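Long-range contacts in PilO protein (PDB 5UVR), which forms, together with PilN, the foundation of the inner-membrane complex needed to assemble functional type IV pili for adhesion and twitching motility: residues F32-P37 with R91-G96; S41-Y46 with K80-I85. All coordinates share one frame; numbering follows the deposited sequence.

Interaction 1: residues F32-P37 with R91-G96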
ATOM      1  N   PHE A  32      12.826  14.457  10.913  1.00 26.21           N
ATOM      2  CA  PHE A  32      13.109  13.304  11.762  1.00 24.98           C
ATOM      3  C   PHE A  32      13.168  11.983  11.012  1.00 28.26           C
ATOM      4  O   PHE A  32      13.669  11.001  11.568  1.00 26.14           O
ATOM      5  CB  PHE A  32      12.051  13.174  12.868  1.00 24.20           C
ATOM      6  CG  PHE A  32      11.859  14.416  13.680  1.00 24.05           C
ATOM      7  CD1 PHE A  32      12.907  14.963  14.401  1.00 25.07           C
ATOM      8  CD2 PHE A  32      10.625  15.024  13.744  1.00 27.99           C
ATOM      9  CE1 PHE A  32      12.725  16.098  15.166  1.00 23.97           C
ATOM     10  CE2 PHE A  32      10.434  16.167  14.508  1.00 27.83           C
ATOM     11  CZ  PHE A  32      11.494  16.705  15.218  1.00 26.23           C
ATOM     12  N   TYR A  33      12.684  11.925   9.776  1.00 25.03           N
ATOM     13  CA  TYR A  33      12.685  10.655   9.064  1.00 24.83           C
ATOM     14  C   TYR A  33      12.537  10.926   7.578  1.00 22.51           C
ATOM     15  O   TYR A  33      12.130  12.013   7.166  1.00 25.72           O
ATOM     16  CB  TYR A  33      11.560   9.724   9.552  1.00 24.01           C
ATOM     17  CG  TYR A  33      10.244  10.432   9.771  1.00 25.51           C
ATOM     18  CD1 TYR A  33       9.424  10.746   8.702  1.00 26.28           C
ATOM     19  CD2 TYR A  33       9.838  10.817  11.047  1.00 25.92           C
ATOM     20  CE1 TYR A  33       8.238  11.410   8.887  1.00 28.65           C
ATOM     21  CE2 TYR A  33       8.645  11.481  11.240  1.00 28.74           C
ATOM     22  CZ  TYR A  33       7.847  11.768  10.149  1.00 31.74           C
ATOM     23  OH  TYR A  33       6.651  12.424  10.310  1.00 38.77           O
ATOM     24  N   ILE A  34      12.842   9.900   6.790  1.00 27.60           N
ATOM     25  CA  ILE A  34      12.630   9.884   5.348  1.00 25.38           C
ATOM     26  C   ILE A  34      11.449   8.960   5.063  1.00 26.30           C
ATOM     27  O   ILE A  34      11.441   7.810   5.516  1.00 28.00           O
ATOM     28  CB  ILE A  34      13.887   9.395   4.610  1.00 28.90           C
ATOM     29  CG1 ILE A  34      15.141  10.096   5.150  1.00 30.61           C
ATOM     30  CG2 ILE A  34      13.724   9.572   3.095  1.00 29.75           C
ATOM     31  CD1 ILE A  34      15.109  11.576   4.999  1.00 33.16           C
ATOM     32  N   GLU A  35      10.469   9.456   4.310  1.00 26.44           N
ATOM     33  CA  GLU A  35       9.303   8.662   3.919  1.00 25.98           C
ATOM     34  C   GLU A  35       9.558   7.990   2.572  1.00 29.36           C
ATOM     35  O   GLU A  35      10.095   8.611   1.656  1.00 28.08           O
ATOM     36  CB  GLU A  35       8.050   9.533   3.787  1.00 29.81           C
ATOM     37  CG  GLU A  35       7.782  10.472   4.944  1.00 34.19           C
ATOM     38  CD  GLU A  35       6.572  11.352   4.690  1.00 38.29           C
ATOM     39  OE1 GLU A  35       5.977  11.252   3.591  1.00 40.50           O
ATOM     40  OE2 GLU A  35       6.207  12.146   5.589  1.00 40.53           O
ATOM     41  N   LEU A  36       9.130   6.733   2.447  1.00 25.68           N
ATOM     42  CA  LEU A  36       9.218   5.969   1.199  1.00 27.90           C
ATOM     43  C   LEU A  36       7.795   5.600   0.795  1.00 26.20           C
ATOM     44  O   LEU A  36       7.257   4.588   1.269  1.00 27.90           O
ATOM     45  CB  LEU A  36      10.088   4.726   1.381  1.00 30.42           C
ATOM     46  CG  LEU A  36      11.572   4.815   1.828  1.00 34.97           C
ATOM     47  CD1 LEU A  36      11.876   5.542   3.187  1.00 33.06           C
ATOM     48  CD2 LEU A  36      12.159   3.407   1.862  1.00 54.11           C
ATOM     49  N   PRO A  37       7.142   6.393  -0.051  1.00 26.91           N
ATOM     50  CA  PRO A  37       5.731   6.146  -0.371  1.00 24.11           C
ATOM     51  C   PRO A  37       5.541   5.238  -1.574  1.00 28.84           C
ATOM     52  O   PRO A  37       6.298   5.274  -2.540  1.00 27.70           O
ATOM     53  CB  PRO A  37       5.197   7.550  -0.693  1.00 25.46           C
ATOM     54  CG  PRO A  37       6.407   8.486  -0.651  1.00 29.51           C
ATOM     55  CD  PRO A  37       7.624   7.632  -0.671  1.00 28.03           C
ATOM     56  N   ARG A  91      12.532   5.636   7.350  1.00 25.95           N
ATOM     57  CA  ARG A  91      13.856   5.392   7.914  1.00 29.36           C
ATOM     58  C   ARG A  91      14.348   6.676   8.561  1.00 27.68           C
ATOM     59  O   ARG A  91      13.861   7.769   8.269  1.00 26.10           O
ATOM     60  CB  ARG A  91      14.858   4.900   6.861  1.00 29.78           C
ATOM     61  CG  ARG A  91      15.089   5.884   5.743  1.00 31.14           C
ATOM     62  CD  ARG A  91      15.894   5.238   4.620  1.00 37.14           C
ATOM     63  NE  ARG A  91      16.071   6.137   3.484  1.00 39.54           N
ATOM     64  CZ  ARG A  91      16.966   7.123   3.439  1.00 39.16           C
ATOM     65  NH1 ARG A  91      17.775   7.362   4.476  1.00 38.53           N
ATOM     66  NH2 ARG A  91      17.046   7.883   2.355  1.00 37.69           N
ATOM     67  N   TYR A  92      15.327   6.536   9.447  1.00 27.94           N
ATOM     68  CA  TYR A  92      15.757   7.696  10.215  1.00 28.11           C
ATOM     69  C   TYR A  92      16.481   8.695   9.322  1.00 28.75           C
ATOM     70  O   TYR A  92      17.071   8.339   8.296  1.00 28.75           O
ATOM     71  CB  TYR A  92      16.650   7.276  11.382  1.00 29.50           C
ATOM     72  CG  TYR A  92      17.962   6.648  10.990  1.00 30.92           C
ATOM     73  CD1 TYR A  92      19.060   7.432  10.659  1.00 32.83           C
ATOM     74  CD2 TYR A  92      18.110   5.268  10.964  1.00 33.49           C
ATOM     75  CE1 TYR A  92      20.262   6.862  10.305  1.00 36.54           C
ATOM     76  CE2 TYR A  92      19.312   4.689  10.611  1.00 33.34           C
ATOM     77  CZ  TYR A  92      20.384   5.490  10.283  1.00 36.09           C
ATOM     78  OH  TYR A  92      21.583   4.921   9.927  1.00 42.08           O
ATOM     79  N   ASN A  93      16.409   9.957   9.715  1.00 29.79           N
ATOM     80  CA  ASN A  93      17.173  11.026   9.088  1.00 25.83           C
ATOM     81  C   ASN A  93      18.187  11.524  10.113  1.00 30.98           C
ATOM     82  O   ASN A  93      17.813  12.153  11.110  1.00 28.52           O
ATOM     83  CB  ASN A  93      16.252  12.152   8.625  1.00 29.38           C
ATOM     84  CG  ASN A  93      17.006  13.262   7.895  1.00 32.65           C
ATOM     85  OD1 ASN A  93      18.182  13.110   7.572  1.00 35.29           O
ATOM     86  ND2 ASN A  93      16.322  14.363   7.612  1.00 29.44           N
ATOM     87  N   ASP A  94      19.467  11.241   9.878  1.00 29.86           N
ATOM     88  CA  ASP A  94      20.530  11.769  10.732  1.00 33.80           C
ATOM     89  C   ASP A  94      21.316  12.888  10.059  1.00 37.51           C
ATOM     90  O   ASP A  94      22.360  13.303  10.586  1.00 37.69           O
ATOM     91  CB  ASP A  94      21.472  10.641  11.160  1.00 33.65           C
ATOM     92  CG  ASP A  94      22.078   9.910   9.978  1.00 41.34           C
ATOM     93  OD1 ASP A  94      21.556  10.068   8.853  1.00 42.25           O
ATOM     94  OD2 ASP A  94      23.063   9.163  10.171  1.00 41.78           O
ATOM     95  N   LYS A  95      20.831  13.403   8.926  1.00 37.06           N
ATOM     96  CA  LYS A  95      21.589  14.343   8.103  1.00 40.01           C
ATOM     97  C   LYS A  95      20.909  15.700   7.966  1.00 40.29           C
ATOM     98  O   LYS A  95      21.336  16.510   7.132  1.00 40.99           O
ATOM     99  CB  LYS A  95      21.831  13.764   6.700  1.00 42.64           C
ATOM    100  CG  LYS A  95      22.439  12.369   6.654  1.00 47.11           C
ATOM    101  CD  LYS A  95      23.847  12.333   7.225  1.00 51.09           C
ATOM    102  CE  LYS A  95      24.443  10.936   7.083  1.00 58.87           C
ATOM    103  NZ  LYS A  95      25.811  10.830   7.661  1.00 67.03           N
ATOM    104  N   GLY A  96      19.856  15.970   8.733  1.00 34.50           N
ATOM    105  CA  GLY A  96      19.195  17.250   8.557  1.00 35.07           C
ATOM    106  C   GLY A  96      18.515  17.379   7.195  1.00 38.04           C
ATOM    107  O   GLY A  96      18.176  16.391   6.526  1.00 37.49           O
TER

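Interaction 2: residues S41-Y46 with K80-I85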
ATOM      1  N   SER A  41      -3.146   0.749  -6.730  1.00 26.29           N
ATOM      2  CA  SER A  41      -4.531   0.579  -7.138  1.00 29.66           C
ATOM      3  C   SER A  41      -4.761  -0.904  -7.353  1.00 29.72           C
ATOM      4  O   SER A  41      -3.981  -1.561  -8.048  1.00 28.29           O
ATOM      5  CB  SER A  41      -4.844   1.345  -8.423  1.00 30.48           C
ATOM      6  OG  SER A  41      -4.914   2.739  -8.185  1.00 37.24           O
ATOM      7  N   VAL A  42      -5.814  -1.443  -6.756  1.00 28.16           N
ATOM      8  CA  VAL A  42      -6.024  -2.880  -6.812  1.00 29.67           C
ATOM      9  C   VAL A  42      -7.521  -3.152  -6.847  1.00 29.88           C
ATOM     10  O   VAL A  42      -8.320  -2.374  -6.316  1.00 27.88           O
ATOM     11  CB  VAL A  42      -5.298  -3.558  -5.632  1.00 29.79           C
ATOM     12  CG1 VAL A  42      -5.803  -3.005  -4.305  1.00 29.39           C
ATOM     13  CG2 VAL A  42      -5.425  -5.051  -5.695  1.00 33.85           C
ATOM     14  N   VAL A  43      -7.904  -4.235  -7.524  1.00 30.06           N
ATOM     15  CA  VAL A  43      -9.304  -4.582  -7.763  1.00 29.19           C
ATOM     16  C   VAL A  43      -9.607  -5.939  -7.143  1.00 28.59           C
ATOM     17  O   VAL A  43      -8.833  -6.890  -7.301  1.00 29.64           O
ATOM     18  CB  VAL A  43      -9.628  -4.588  -9.270  1.00 30.12           C
ATOM     19  CG1 VAL A  43     -11.001  -5.204  -9.519  1.00 33.19           C
ATOM     20  CG2 VAL A  43      -9.576  -3.186  -9.829  1.00 30.63           C
ATOM     21  N   GLY A  44     -10.745  -6.036  -6.457  1.00 27.95           N
ATOM     22  CA  GLY A  44     -11.148  -7.294  -5.852  1.00 30.43           C
ATOM     23  C   GLY A  44     -12.458  -7.120  -5.108  1.00 28.90           C
ATOM     24  O   GLY A  44     -13.053  -6.040  -5.097  1.00 27.63           O
ATOM     25  N   GLY A  45     -12.902  -8.211  -4.487  1.00 27.02           N
ATOM     26  CA  GLY A  45     -14.047  -8.145  -3.601  1.00 25.03           C
ATOM     27  C   GLY A  45     -13.684  -7.562  -2.245  1.00 26.26           C
ATOM     28  O   GLY A  45     -12.510  -7.464  -1.863  1.00 25.51           O
ATOM     29  N   TYR A  46     -14.713  -7.170  -1.494  1.00 23.88           N
ATOM     30  CA  TYR A  46     -14.475  -6.602  -0.161  1.00 25.06           C
ATOM     31  C   TYR A  46     -13.622  -7.511   0.710  1.00 23.33           C
ATOM     32  O   TYR A  46     -12.713  -7.041   1.409  1.00 24.39           O
ATOM     33  CB  TYR A  46     -15.799  -6.338   0.554  1.00 27.93           C
ATOM     34  CG  TYR A  46     -16.593  -5.181   0.017  1.00 29.33           C
ATOM     35  CD1 TYR A  46     -16.215  -3.870   0.280  1.00 33.86           C
ATOM     36  CD2 TYR A  46     -17.747  -5.399  -0.724  1.00 29.38           C
ATOM     37  CE1 TYR A  46     -16.959  -2.808  -0.217  1.00 35.72           C
ATOM     38  CE2 TYR A  46     -18.487  -4.352  -1.213  1.00 32.45           C
ATOM     39  CZ  TYR A  46     -18.097  -3.066  -0.956  1.00 34.26           C
ATOM     40  OH  TYR A  46     -18.847  -2.029  -1.456  1.00 42.83           O
ATOM     41  N   LYS A  80     -16.909  -6.232  -8.355  1.00 48.49           N
ATOM     42  CA  LYS A  80     -15.682  -5.970  -7.618  1.00 40.76           C
ATOM     43  C   LYS A  80     -15.435  -4.471  -7.469  1.00 39.68           C
ATOM     44  O   LYS A  80     -16.031  -3.633  -8.156  1.00 38.37           O
ATOM     45  CB  LYS A  80     -14.494  -6.646  -8.304  1.00 37.65           C
ATOM     46  CG  LYS A  80     -14.552  -8.167  -8.232  1.00 43.40           C
ATOM     47  CD  LYS A  80     -13.281  -8.816  -8.752  1.00 47.53           C
ATOM     48  CE  LYS A  80     -13.103  -8.589 -10.248  1.00 59.01           C
ATOM     49  NZ  LYS A  80     -11.866  -9.250 -10.763  1.00 67.99           N
ATOM     50  N   LEU A  81     -14.528  -4.143  -6.549  1.00 35.76           N
ATOM     51  CA  LEU A  81     -14.227  -2.776  -6.163  1.00 33.83           C
ATOM     52  C   LEU A  81     -12.814  -2.424  -6.597  1.00 31.36           C
ATOM     53  O   LEU A  81     -11.937  -3.290  -6.653  1.00 29.20           O
ATOM     54  CB  LEU A  81     -14.341  -2.584  -4.644  1.00 32.76           C
ATOM     55  CG  LEU A  81     -15.654  -2.826  -3.886  1.00 35.90           C
ATOM     56  CD1 LEU A  81     -16.772  -1.970  -4.446  1.00 40.30           C
ATOM     57  CD2 LEU A  81     -16.060  -4.303  -3.855  1.00 34.86           C
ATOM     58  N   ARG A  82     -12.600  -1.149  -6.896  1.00 29.59           N
ATOM     59  CA  ARG A  82     -11.262  -0.619  -7.113  1.00 28.84           C
ATOM     60  C   ARG A  82     -10.843   0.151  -5.869  1.00 31.69           C
ATOM     61  O   ARG A  82     -11.477   1.150  -5.509  1.00 30.98           O
ATOM     62  CB  ARG A  82     -11.206   0.273  -8.352  1.00 34.21           C
ATOM     63  CG  ARG A  82      -9.861   0.988  -8.528  1.00 34.97           C
ATOM     64  CD  ARG A  82      -9.795   1.694  -9.868  1.00 40.68           C
ATOM     65  NE  ARG A  82      -9.902   0.740 -10.965  1.00 40.13           N
ATOM     66  CZ  ARG A  82     -10.965   0.607 -11.760  1.00 43.35           C
ATOM     67  NH1 ARG A  82     -12.026   1.384 -11.592  1.00 45.72           N
ATOM     68  NH2 ARG A  82     -10.959  -0.299 -12.729  1.00 42.35           N
ATOM     69  N   MET A  83      -9.790  -0.320  -5.216  1.00 29.29           N
ATOM     70  CA  MET A  83      -9.240   0.313  -4.021  1.00 28.42           C
ATOM     71  C   MET A  83      -7.924   1.003  -4.353  1.00 30.86           C
ATOM     72  O   MET A  83      -7.026   0.381  -4.929  1.00 30.84           O
ATOM     73  CB  MET A  83      -9.017  -0.714  -2.911  1.00 27.58           C
ATOM     74  CG  MET A  83      -8.549  -0.082  -1.604  1.00 33.79           C
ATOM     75  SD  MET A  83      -8.290  -1.291  -0.299  1.00 34.08           S
ATOM     76  CE  MET A  83      -6.679  -1.909  -0.770  1.00 30.90           C
ATOM     77  N   SER A  84      -7.811   2.281  -3.992  1.00 27.60           N
ATOM     78  CA  SER A  84      -6.569   3.038  -4.108  1.00 25.06           C
ATOM     79  C   SER A  84      -6.085   3.400  -2.713  1.00 30.18           C
ATOM     80  O   SER A  84      -6.880   3.812  -1.867  1.00 28.92           O
ATOM     81  CB  SER A  84      -6.754   4.324  -4.920  1.00 32.82           C
ATOM     82  OG  SER A  84      -6.868   4.050  -6.302  1.00 48.60           O
ATOM     83  N   ILE A  85      -4.784   3.256  -2.477  1.00 28.74           N
ATOM     84  CA  ILE A  85      -4.231   3.550  -1.161  1.00 27.36           C
ATOM     85  C   ILE A  85      -2.774   3.958  -1.327  1.00 30.56           C
ATOM     86  O   ILE A  85      -2.073   3.485  -2.224  1.00 29.30           O
ATOM     87  CB  ILE A  85      -4.414   2.334  -0.219  1.00 30.42           C
ATOM     88  CG1 ILE A  85      -4.227   2.725   1.244  1.00 33.41           C
ATOM     89  CG2 ILE A  85      -3.463   1.220  -0.562  1.00 34.37           C
ATOM     90  CD1 ILE A  85      -4.807   1.697   2.178  1.00 34.66           C
TER

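Interaction 1: residues F32-P37 with R91-G96
I34 and R91 face each other as an antiparallel hydrogen-bonded pair where the start of strand 33-44 meets the short strand 90-92. I34 N donates to R91 O at 2.8 Å, nearly straight at 169°, and R91 N returns the bond to I34 O at 3.0 Å. Both side chains rise from the same face of the sheet, and here the packing is tight. R91 turns CG in between its own N and C (chi1 61°) and runs extended to NE, which carries the guanidinium over I34: CG1 sits above one face, toward the rim, and CG2 comes within 3.8 Å of NH2. L36 CD1 touches the R91 stem at CG, 4.1 Å away. On the other flank of I34, CD1 rests 3.8 Å from N93 CB.

Past Y33 and Y92, whose side chains diverge, the pairing slackens. The bond from N93 N to F32 O is weak at 3.5 Å, F32 turns its side chain away, and the 91-96 segment leaves the sheet. N93 shapes that exit: its OD1 accepts from K95 N in an Asx turn, while ND2 donates to G96 O and to Q30 O. Backbone bonds thus fix the pair, while R91 lays its aliphatic stem and guanidinium face on buried I34 and meets E27 with its charge, in a salt bridge through NH2.

Interaction 2: residues S41-Y46 with K80-I85
Strands 41-44 and 81-85 run antiparallel; the axes of these short segments approach to 4.6 Å, with 152° between their directions. Two hydrogen-bonded pairs, V42 with M83 and G44 with L81, supply four backbone bonds; the one from L81 N to G44 O is 2.8 Å long and almost straight at 172°. Between them, V43 CA lies 3.1 Å from L81 O in a CA-H...O contact.

On one face V42 and M83 lie side by side, CG1 to CE 3.8 Å, against L49 of helix 46-57. L81 shares this face and reaches Y46 in the first turn of that helix. There L81 CD2 sits over the centre of the tyrosine ring, 3.6 Å from its centroid, in a CH-pi contact. The opposite face is more polar. S41 OG and S84 OG share a hydrogen bond of 3.0 Å, each hydroxyl turned to the side of its own backbone N. V43 CG2 packs against R82 CB, and R82 NE forms a salt bridge with E20 on strand 18-24.

The chemistry thus differs between the faces: apolar groups join the sheet to helix 46-57, in line with the modified ferredoxin fold, while the other face mixes V43 with hydroxyls and the R82-E20 salt bridge.

How the interactions relate
Both contacts use strand 33-44, interaction 1 at its beginning and interaction 2 at its end, with centres about 30 Å apart on opposite sides of the chain's centre. The partner strands, 90-92 and 81-86, follow one another in sequence, so the chain pairs with the end of the long strand first and then with its beginning; interaction 2 is nested within the loop that interaction 1 closes. They differ in setting. The centre of interaction 2 lies about 12 Å from the centre of the chain, where the sheet backs onto helix 46-57 in this PilO core region. The centre of interaction 1, about 19 Å from the chain's centre, marks a surface contact on an extension of the same sheet.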